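Local coordinates for NAD-dependent protein deacylase 2 (Archaeoglobus fulgidus, PDB 4TWJ) that removes acetyl and longer acyl groups from protein lysines with consumption of NAD, and deacetylates the archaeal chromatin protein Alba, at residues 19-24 against 96-101; 24-29 against 79-84; 102-107 against 118-123. All coordinates share one frame; numbering follows the deposited sequence.

Contact 1 of 3, residues 19-24 against 96-101. With ACT (acetate ion), chain F.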
loop_
_atom_site.group_PDB
_atom_site.type_symbol
_atom_site.label_atom_id
_atom_site.label_comp_id
_atom_site.label_asym_id
_atom_site.label_seq_id
_atom_site.Cartn_x
_atom_site.Cartn_y
_atom_site.Cartn_z
ATOM N N VAL A 19 8.512 -1.414 10.762
ATOM C CA VAL A 19 8.002 -1.519 9.397
ATOM C C VAL A 19 6.529 -1.117 9.397
ATOM O O VAL A 19 5.791 -1.459 10.321
ATOM C CB VAL A 19 8.157 -2.962 8.865
ATOM C CG1 VAL A 19 7.434 -3.150 7.535
ATOM C CG2 VAL A 19 9.635 -3.305 8.733
ATOM N N VAL A 20 6.122 -0.374 8.371
ATOM C CA VAL A 20 4.723 0.001 8.184
ATOM C C VAL A 20 4.181 -0.680 6.930
ATOM O O VAL A 20 4.864 -0.735 5.909
ATOM C CB VAL A 20 4.558 1.530 8.093
ATOM C CG1 VAL A 20 3.113 1.902 7.793
ATOM C CG2 VAL A 20 5.020 2.174 9.390
ATOM N N PHE A 21 2.960 -1.201 7.035
ATOM C CA PHE A 21 2.300 -1.970 5.977
ATOM C C PHE A 21 0.961 -1.288 5.708
ATOM O O PHE A 21 0.158 -1.128 6.632
ATOM C CB PHE A 21 2.111 -3.410 6.463
ATOM C CG PHE A 21 1.359 -4.307 5.515
ATOM C CD1 PHE A 21 2.039 -5.206 4.705
ATOM C CD2 PHE A 21 -0.033 -4.300 5.482
ATOM C CE1 PHE A 21 1.350 -6.063 3.861
ATOM C CE2 PHE A 21 -0.726 -5.155 4.639
ATOM C CZ PHE A 21 -0.031 -6.035 3.828
ATOM N N THR A 22 0.721 -0.869 4.466
ATOM C CA THR A 22 -0.495 -0.112 4.156
ATOM C C THR A 22 -1.314 -0.696 3.017
ATOM O O THR A 22 -0.780 -1.328 2.105
ATOM C CB THR A 22 -0.178 1.362 3.831
ATOM O OG1 THR A 22 0.556 1.449 2.602
ATOM C CG2 THR A 22 0.636 1.987 4.955
ATOM N N GLY A 23 -2.619 -0.448 3.085
ATOM C CA GLY A 23 -3.561 -0.823 2.036
ATOM C C GLY A 23 -4.478 0.332 1.687
ATOM O O GLY A 23 -4.203 1.488 2.033
ATOM N N ALA A 24 -5.583 0.011 1.018
ATOM C CA ALA A 24 -6.456 1.020 0.407
ATOM C C ALA A 24 -7.111 1.989 1.393
ATOM O O ALA A 24 -7.510 3.087 0.996
ATOM C CB ALA A 24 -7.524 0.343 -0.442
ATOM N N ALA A 96 11.091 0.804 6.575
ATOM C CA ALA A 96 10.474 0.433 5.309
ATOM C C ALA A 96 8.971 0.618 5.374
ATOM O O ALA A 96 8.357 0.413 6.417
ATOM C CB ALA A 96 10.792 -1.014 4.965
ATOM N N VAL A 97 8.395 1.006 4.243
ATOM C CA VAL A 97 6.954 1.021 4.066
ATOM C C VAL A 97 6.639 -0.033 3.017
ATOM O O VAL A 97 7.147 0.023 1.896
ATOM C CB VAL A 97 6.436 2.391 3.594
ATOM C CG1 VAL A 97 4.929 2.343 3.370
ATOM C CG2 VAL A 97 6.800 3.470 4.602
ATOM N N ILE A 98 5.837 -1.017 3.402
ATOM C CA ILE A 98 5.351 -2.027 2.482
ATOM C C ILE A 98 3.930 -1.633 2.126
ATOM O O ILE A 98 3.098 -1.481 3.013
ATOM C CB ILE A 98 5.353 -3.426 3.132
ATOM C CG1 ILE A 98 6.773 -3.820 3.555
ATOM C CG2 ILE A 98 4.777 -4.459 2.176
ATOM C CD1 ILE A 98 6.830 -4.998 4.501
ATOM N N THR A 99 3.634 -1.466 0.841
ATOM C CA THR A 99 2.292 -1.036 0.462
ATOM C C THR A 99 1.657 -1.913 -0.612
ATOM O O THR A 99 2.333 -2.415 -1.511
ATOM C CB THR A 99 2.247 0.449 0.025
ATOM O OG1 THR A 99 0.882 0.856 -0.114
ATOM C CG2 THR A 99 2.982 0.673 -1.289
ATOM N N GLN A 100 0.346 -2.070 -0.490
ATOM C CA GLN A 100 -0.469 -2.750 -1.483
ATOM C C GLN A 100 -0.981 -1.757 -2.523
ATOM O O GLN A 100 -1.588 -2.160 -3.512
ATOM C CB GLN A 100 -1.665 -3.417 -0.802
ATOM C CG GLN A 100 -1.284 -4.462 0.234
ATOM C CD GLN A 100 -2.487 -5.097 0.899
ATOM O OE1 GLN A 100 -3.170 -5.925 0.304
ATOM N NE2 GLN A 100 -2.750 -4.719 2.141
ATOM N N ASN A 101 -0.742 -0.467 -2.283
ATOM C CA ASN A 101 -1.322 0.605 -3.093
ATOM C C ASN A 101 -0.474 0.958 -4.305
ATOM O O ASN A 101 0.742 0.806 -4.285
ATOM C CB ASN A 101 -1.524 1.855 -2.232
ATOM C CG ASN A 101 -2.349 1.581 -0.992
ATOM O OD1 ASN A 101 -3.207 0.701 -0.986
ATOM N ND2 ASN A 101 -2.084 2.331 0.072
HETATM C C ACT F . -7.897 -3.130 2.017
HETATM O O ACT F . -8.059 -4.213 2.615
HETATM O OXT ACT F . -6.907 -2.929 1.285
HETATM C CH3 ACT F . -8.918 -2.046 2.190
#
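Two neighbouring inner strands of the parallel, Rossmann-type sheet of this sirtuin, 19-22 and 96-99, meet here and run on at their C-terminal ends into loops that bind NAD. Four backbone bonds join them: V20 N to A96 O, I98 N to V20 O (2.7 Å), T22 N to I98 O, and Q100 N to T22 O, the last carrying the pairing past the strand end. On one side of the sheet V19 CG1 touches I98 CD1 at 3.6 Å, while I98 CG2, anti to its backbone N, reaches CD1 of the F21 ring at 3.8 Å. The amide of Q100 approaches CE2 and CZ of that ring at a slant, NE2 lying 3.2 Å from F21 CE2 with the two planes 42° apart; the hydrogen bond of this NE2 goes instead to S192, another NAD-binding residue. On the other side the hydroxyls of T22 and T99 bond at 2.8 Å. T99 OG1 in addition accepts from N101 N in an ST turn, and T22 OG1 is bonded to H106. Beyond the strands N101 ND2 donates to G23 O at 3.0 Å, approaching from above the carbonyl plane, 71° out of it, although G23 O lies almost in the amide plane of N101. An alanine at N101 would remove this donor and is likely to leave the G23 carbonyl without the side-chain donor that ties it to the neighbouring loop. Buried hydroxyls and amides thus take over from aliphatic packing toward the cofactor end, where A24 N binds an acetate ion.

Contact 2 of 3, residues 24-29 against 79-84. With ACT (acetate ion), chain F.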
loop_
_atom_site.group_PDB
_atom_site.type_symbol
_atom_site.label_atom_id
_atom_site.label_comp_id
_atom_site.label_asym_id
_atom_site.label_seq_id
_atom_site.Cartn_x
_atom_site.Cartn_y
_atom_site.Cartn_z
ATOM N N ALA A 24 -5.583 0.011 1.018
ATOM C CA ALA A 24 -6.456 1.020 0.407
ATOM C C ALA A 24 -7.111 1.989 1.393
ATOM O O ALA A 24 -7.510 3.087 0.996
ATOM C CB ALA A 24 -7.524 0.343 -0.442
ATOM N N GLY A 25 -7.221 1.592 2.660
ATOM C CA GLY A 25 -7.826 2.436 3.693
ATOM C C GLY A 25 -7.157 3.790 3.874
ATOM O O GLY A 25 -7.802 4.754 4.295
ATOM N N ILE A 26 -5.865 3.863 3.558
ATOM C CA ILE A 26 -5.096 5.108 3.667
ATOM C C ILE A 26 -5.193 5.974 2.393
ATOM O O ILE A 26 -4.893 7.171 2.424
ATOM C CB ILE A 26 -3.617 4.784 4.004
ATOM C CG1 ILE A 26 -2.940 5.951 4.724
ATOM C CG2 ILE A 26 -2.837 4.388 2.758
ATOM C CD1 ILE A 26 -1.507 5.657 5.124
ATOM N N SER A 27 -5.614 5.366 1.284
ATOM C CA SER A 27 -5.702 6.048 -0.013
ATOM C C SER A 27 -7.113 6.525 -0.362
ATOM O O SER A 27 -7.273 7.443 -1.169
ATOM C CB SER A 27 -5.212 5.119 -1.127
ATOM O OG SER A 27 -3.831 4.826 -0.987
ATOM N N ALA A 28 -8.129 5.897 0.226
ATOM C CA ALA A 28 -9.522 6.184 -0.121
ATOM C C ALA A 28 -10.142 7.224 0.812
ATOM O O ALA A 28 -9.931 7.181 2.028
ATOM C CB ALA A 28 -10.344 4.904 -0.093
ATOM N N GLU A 29 -10.898 8.151 0.223
ATOM C CA GLU A 29 -11.696 9.144 0.959
ATOM C C GLU A 29 -11.989 10.355 0.077
ATOM O O GLU A 29 -11.175 10.735 -0.766
ATOM C CB GLU A 29 -10.997 9.601 2.240
ATOM N N ASN A 79 -2.252 12.581 2.304
ATOM C CA ASN A 79 -2.964 13.042 3.492
ATOM C C ASN A 79 -2.053 12.947 4.729
ATOM O O ASN A 79 -0.926 12.458 4.619
ATOM C CB ASN A 79 -4.269 12.242 3.668
ATOM C CG ASN A 79 -4.036 10.757 3.909
ATOM O OD1 ASN A 79 -3.291 10.367 4.805
ATOM N ND2 ASN A 79 -4.699 9.920 3.114
ATOM N N PRO A 80 -2.527 13.423 5.899
ATOM C CA PRO A 80 -1.690 13.417 7.109
ATOM C C PRO A 80 -1.139 12.052 7.537
ATOM O O PRO A 80 -0.097 12.005 8.190
ATOM C CB PRO A 80 -2.630 13.978 8.177
ATOM C CG PRO A 80 -3.528 14.890 7.415
ATOM C CD PRO A 80 -3.789 14.154 6.133
ATOM N N ALA A 81 -1.812 10.961 7.176
ATOM C CA ALA A 81 -1.287 9.621 7.468
ATOM C C ALA A 81 -0.006 9.347 6.677
ATOM O O ALA A 81 0.960 8.805 7.221
ATOM C CB ALA A 81 -2.333 8.553 7.185
ATOM N N HIS A 82 0.008 9.731 5.402
ATOM C CA HIS A 82 1.200 9.579 4.571
ATOM C C HIS A 82 2.346 10.434 5.101
ATOM O O HIS A 82 3.486 9.986 5.148
ATOM C CB HIS A 82 0.920 9.955 3.115
ATOM C CG HIS A 82 -0.070 9.062 2.435
ATOM N ND1 HIS A 82 -1.379 9.431 2.224
ATOM C CD2 HIS A 82 0.059 7.822 1.907
ATOM C CE1 HIS A 82 -2.016 8.458 1.599
ATOM N NE2 HIS A 82 -1.165 7.470 1.392
ATOM N N TYR A 83 2.043 11.667 5.496
ATOM C CA TYR A 83 3.082 12.555 6.015
ATOM C C TYR A 83 3.626 12.067 7.357
ATOM O O TYR A 83 4.823 12.180 7.613
ATOM C CB TYR A 83 2.574 13.994 6.120
ATOM C CG TYR A 83 2.419 14.651 4.767
ATOM C CD1 TYR A 83 3.529 14.887 3.961
ATOM C CD2 TYR A 83 1.165 15.025 4.288
ATOM C CE1 TYR A 83 3.399 15.476 2.718
ATOM C CE2 TYR A 83 1.028 15.620 3.046
ATOM C CZ TYR A 83 2.146 15.841 2.266
ATOM O OH TYR A 83 2.020 16.431 1.031
ATOM N N ALA A 84 2.753 11.512 8.196
ATOM C CA ALA A 84 3.182 10.951 9.479
ATOM C C ALA A 84 4.147 9.786 9.276
ATOM O O ALA A 84 5.175 9.698 9.947
ATOM C CB ALA A 84 1.981 10.509 10.296
HETATM C C ACT F . -7.897 -3.130 2.017
HETATM O O ACT F . -8.059 -4.213 2.615
HETATM O OXT ACT F . -6.907 -2.929 1.285
HETATM C CH3 ACT F . -8.918 -2.046 2.190
HETATM O O HOH W 1 -1.379 5.170 0.062
#
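A buried loop-to-helix contact sets the NAD-binding loop 24-29, which follows the first strand of the Rossmann-type domain, against the N-terminus of helix 80-90. The helix begins with a capping box: N79 OD1 accepts from A81 N at 2.9 Å in its carbonyl plane and weakly from H82 N, while N79 N donates to H82 ND1. With its oxygen thus engaged by the helix, the N79 amide turns its nitrogen to the loop, and ND2 donates to I26 O at 2.8 Å, nearly along the C=O axis and within the amide plane. One flat group therefore caps the helix and grips the loop backbone.

Next to this bond lies the side chain of I26. Its CG1 is anti to the backbone N (chi1 -155°), which sends the extended branch to the helix, where CG1 and CD1 each come within 3.6 Å of A81 CB. The same CG1 stands over one face of the H82 ring, toward its rim, 4.3 Å from the ring centroid in a CH-pi contact, and CG2 approaches H82 NE2. The capping bond at ND1 helps to fix the rotation of this imidazole, and H106 packs against it edge-to-face. Within the loop, A24 O accepts from both S27 N and A28 N, closing the turn that presents I26. The hydroxyl of S27, which is also hydrogen-bonded to D103, joins the helix indirectly: a water donates to S27 OG at 2.7 Å and lies in the H82 ring plane, 2.7 Å from NE2.

Contact 3 of 3, residues 102-107 against 118-123. With ACT (acetate ion), chain E.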
loop_
_atom_site.group_PDB
_atom_site.type_symbol
_atom_site.label_atom_id
_atom_site.label_comp_id
_atom_site.label_asym_id
_atom_site.label_seq_id
_atom_site.Cartn_x
_atom_site.Cartn_y
_atom_site.Cartn_z
ATOM N N ILE A 102 -1.134 1.455 -5.352
ATOM C CA ILE A 102 -0.485 1.695 -6.644
ATOM C C ILE A 102 -0.432 3.180 -7.009
ATOM O O ILE A 102 -0.038 3.530 -8.124
ATOM C CB ILE A 102 -1.199 0.919 -7.775
ATOM C CG1 ILE A 102 -2.666 1.351 -7.913
ATOM C CG2 ILE A 102 -1.110 -0.578 -7.510
ATOM C CD1 ILE A 102 -3.299 0.940 -9.227
ATOM N N ASP A 103 -0.795 4.031 -6.052
ATOM C CA ASP A 103 -0.992 5.468 -6.278
ATOM C C ASP A 103 0.236 6.330 -5.978
ATOM O O ASP A 103 0.205 7.541 -6.202
ATOM C CB ASP A 103 -2.178 5.967 -5.437
ATOM C CG ASP A 103 -2.053 5.606 -3.959
ATOM O OD1 ASP A 103 -3.086 5.314 -3.333
ATOM O OD2 ASP A 103 -0.928 5.596 -3.422
ATOM N N MET A 104 1.294 5.714 -5.445
ATOM C CA MET A 104 2.564 6.396 -5.153
ATOM C C MET A 104 2.456 7.555 -4.151
ATOM O O MET A 104 3.333 8.418 -4.106
ATOM C CB MET A 104 3.223 6.888 -6.450
ATOM C CG MET A 104 3.398 5.804 -7.499
ATOM S SD MET A 104 4.090 6.451 -9.030
ATOM C CE MET A 104 5.792 6.699 -8.548
ATOM N N LEU A 105 1.403 7.563 -3.336
ATOM C CA LEU A 105 1.199 8.641 -2.363
ATOM C C LEU A 105 2.252 8.651 -1.261
ATOM O O LEU A 105 2.576 9.714 -0.725
ATOM C CB LEU A 105 -0.199 8.568 -1.746
ATOM C CG LEU A 105 -1.358 8.943 -2.674
ATOM C CD1 LEU A 105 -2.690 8.690 -1.992
ATOM C CD2 LEU A 105 -1.252 10.395 -3.107
ATOM N N HIS A 106 2.783 7.480 -0.914
ATOM C CA HIS A 106 3.860 7.416 0.073
ATOM C C HIS A 106 5.082 8.199 -0.410
ATOM O O HIS A 106 5.617 9.033 0.325
ATOM C CB HIS A 106 4.249 5.968 0.390
ATOM C CG HIS A 106 3.249 5.247 1.243
ATOM N ND1 HIS A 106 2.912 5.669 2.509
ATOM C CD2 HIS A 106 2.533 4.118 1.020
ATOM C CE1 HIS A 106 2.021 4.841 3.026
ATOM N NE2 HIS A 106 1.774 3.890 2.143
ATOM N N GLN A 107 5.498 7.939 -1.648
ATOM C CA GLN A 107 6.666 8.605 -2.233
ATOM C C GLN A 107 6.438 10.106 -2.375
ATOM O O GLN A 107 7.352 10.897 -2.137
ATOM C CB GLN A 107 7.019 8.018 -3.604
ATOM C CG GLN A 107 7.462 6.565 -3.588
ATOM C CD GLN A 107 6.312 5.617 -3.840
ATOM O OE1 GLN A 107 5.274 5.708 -3.190
ATOM N NE2 GLN A 107 6.480 4.715 -4.800
ATOM N N HIS A 118 2.300 -4.343 -5.277
ATOM C CA HIS A 118 1.430 -4.493 -6.437
ATOM C C HIS A 118 1.787 -3.539 -7.567
ATOM O O HIS A 118 0.959 -3.276 -8.446
ATOM C CB HIS A 118 -0.019 -4.312 -6.006
ATOM C CG HIS A 118 -0.461 -5.316 -4.989
ATOM N ND1 HIS A 118 -1.354 -5.018 -3.984
ATOM C CD2 HIS A 118 -0.121 -6.616 -4.818
ATOM C CE1 HIS A 118 -1.554 -6.095 -3.243
ATOM N NE2 HIS A 118 -0.817 -7.078 -3.729
ATOM N N GLY A 119 3.027 -3.056 -7.557
ATOM C CA GLY A 119 3.507 -2.131 -8.578
ATOM C C GLY A 119 2.856 -0.768 -8.484
ATOM O O GLY A 119 2.449 -0.332 -7.405
ATOM N N SER A 120 2.755 -0.086 -9.622
ATOM C CA SER A 120 2.163 1.250 -9.666
ATOM C C SER A 120 1.784 1.625 -11.087
ATOM O O SER A 120 2.148 0.933 -12.032
ATOM C CB SER A 120 3.143 2.293 -9.127
ATOM O OG SER A 120 4.151 2.580 -10.082
ATOM N N MET A 121 1.077 2.743 -11.224
ATOM C CA MET A 121 0.640 3.242 -12.529
ATOM C C MET A 121 1.751 3.939 -13.316
ATOM O O MET A 121 1.558 4.266 -14.485
ATOM C CB MET A 121 -0.518 4.232 -12.351
ATOM C CG MET A 121 -1.755 3.650 -11.692
ATOM S SD MET A 121 -2.546 2.385 -12.699
ATOM C CE MET A 121 -2.975 3.314 -14.160
ATOM N N ASP A 122 2.904 4.149 -12.681
ATOM C CA ASP A 122 3.997 4.958 -13.241
ATOM C C ASP A 122 4.452 4.545 -14.643
ATOM O O ASP A 122 4.718 5.400 -15.488
ATOM C CB ASP A 122 5.207 4.910 -12.299
ATOM C CG ASP A 122 6.203 6.017 -12.572
ATOM O OD1 ASP A 122 5.775 7.184 -12.694
ATOM O OD2 ASP A 122 7.411 5.720 -12.662
ATOM N N LYS A 123 4.559 3.240 -14.873
ATOM C CA LYS A 123 5.011 2.702 -16.153
ATOM C C LYS A 123 3.958 1.753 -16.715
ATOM O O LYS A 123 3.234 1.111 -15.955
ATOM C CB LYS A 123 6.335 1.955 -15.983
ATOM C CG LYS A 123 7.459 2.775 -15.364
ATOM C CD LYS A 123 7.984 3.856 -16.298
ATOM C CE LYS A 123 8.793 3.274 -17.448
ATOM N NZ LYS A 123 9.550 4.317 -18.194
HETATM C C ACT E . -4.670 1.793 -4.468
HETATM O O ACT E . -3.920 2.773 -4.648
HETATM O OXT ACT E . -4.383 0.660 -4.909
HETATM C CH3 ACT E . -5.945 1.979 -3.703
#
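I102 makes the largest share of this contact, and its two branches part toward different residues of 118-123. CG2 rests on the backbone, 3.5 Å from H118 O and 3.6 Å from G119 O. CG1 stands between the backbone N and the carbonyl carbon (chi1 61°), which brings CD1 to M121 SD at 3.8 Å, the two side chains meeting at a slant. Between the chains themselves M121 N donates a weak bond to I102 O at 3.4 Å, and S120 CA lies close to the same oxygen. I102 N donates to O of an acetate ion at 3.2 Å.

Farther along, M104 CG meets S120 CB, and the bend at its chi3 (74°) lays the thioether across D122 at about a right angle, SD 3.8 Å from D122 CB. Local turns position both partners: D103 OD2 accepts from L105 N in an Asx turn just ahead of helix 105-108, and S120 OG accepts from D122 N in an ST turn where the chain swings round a corner. In the next shell, V162 of strand 158-162 packs on I102 and M121, and H118 ND1 is bonded to Q100 O.

I102 and H118 also pack on the modified side chain of the bound peptide. Together they belong to the sirtuin catalytic cleft, where I102, an NAD-binding residue like the neighbouring D103, packs beside H118, the predicted proton acceptor.

In the fold
Contact 1 is the core of the three, near the centre of the chain and built on paired strands; contact 2 is also buried but smaller, joining loop to helix, and contact 3 is only partly buried, in the catalytic cleft. Regular backbone bonds dominate contact 1, a capping side chain and a water contact 2, and apolar and thioether packing contact 3. Contacts 1 and 2 share A24 and the acetate beside it, and contact 2 is nested in the loop that contact 1 closes. Contact 3 follows in series; its side chains are hydrogen-bonded to both earlier contacts, and H106 CD2 packs on T99 CB. All three include NAD-binding residues.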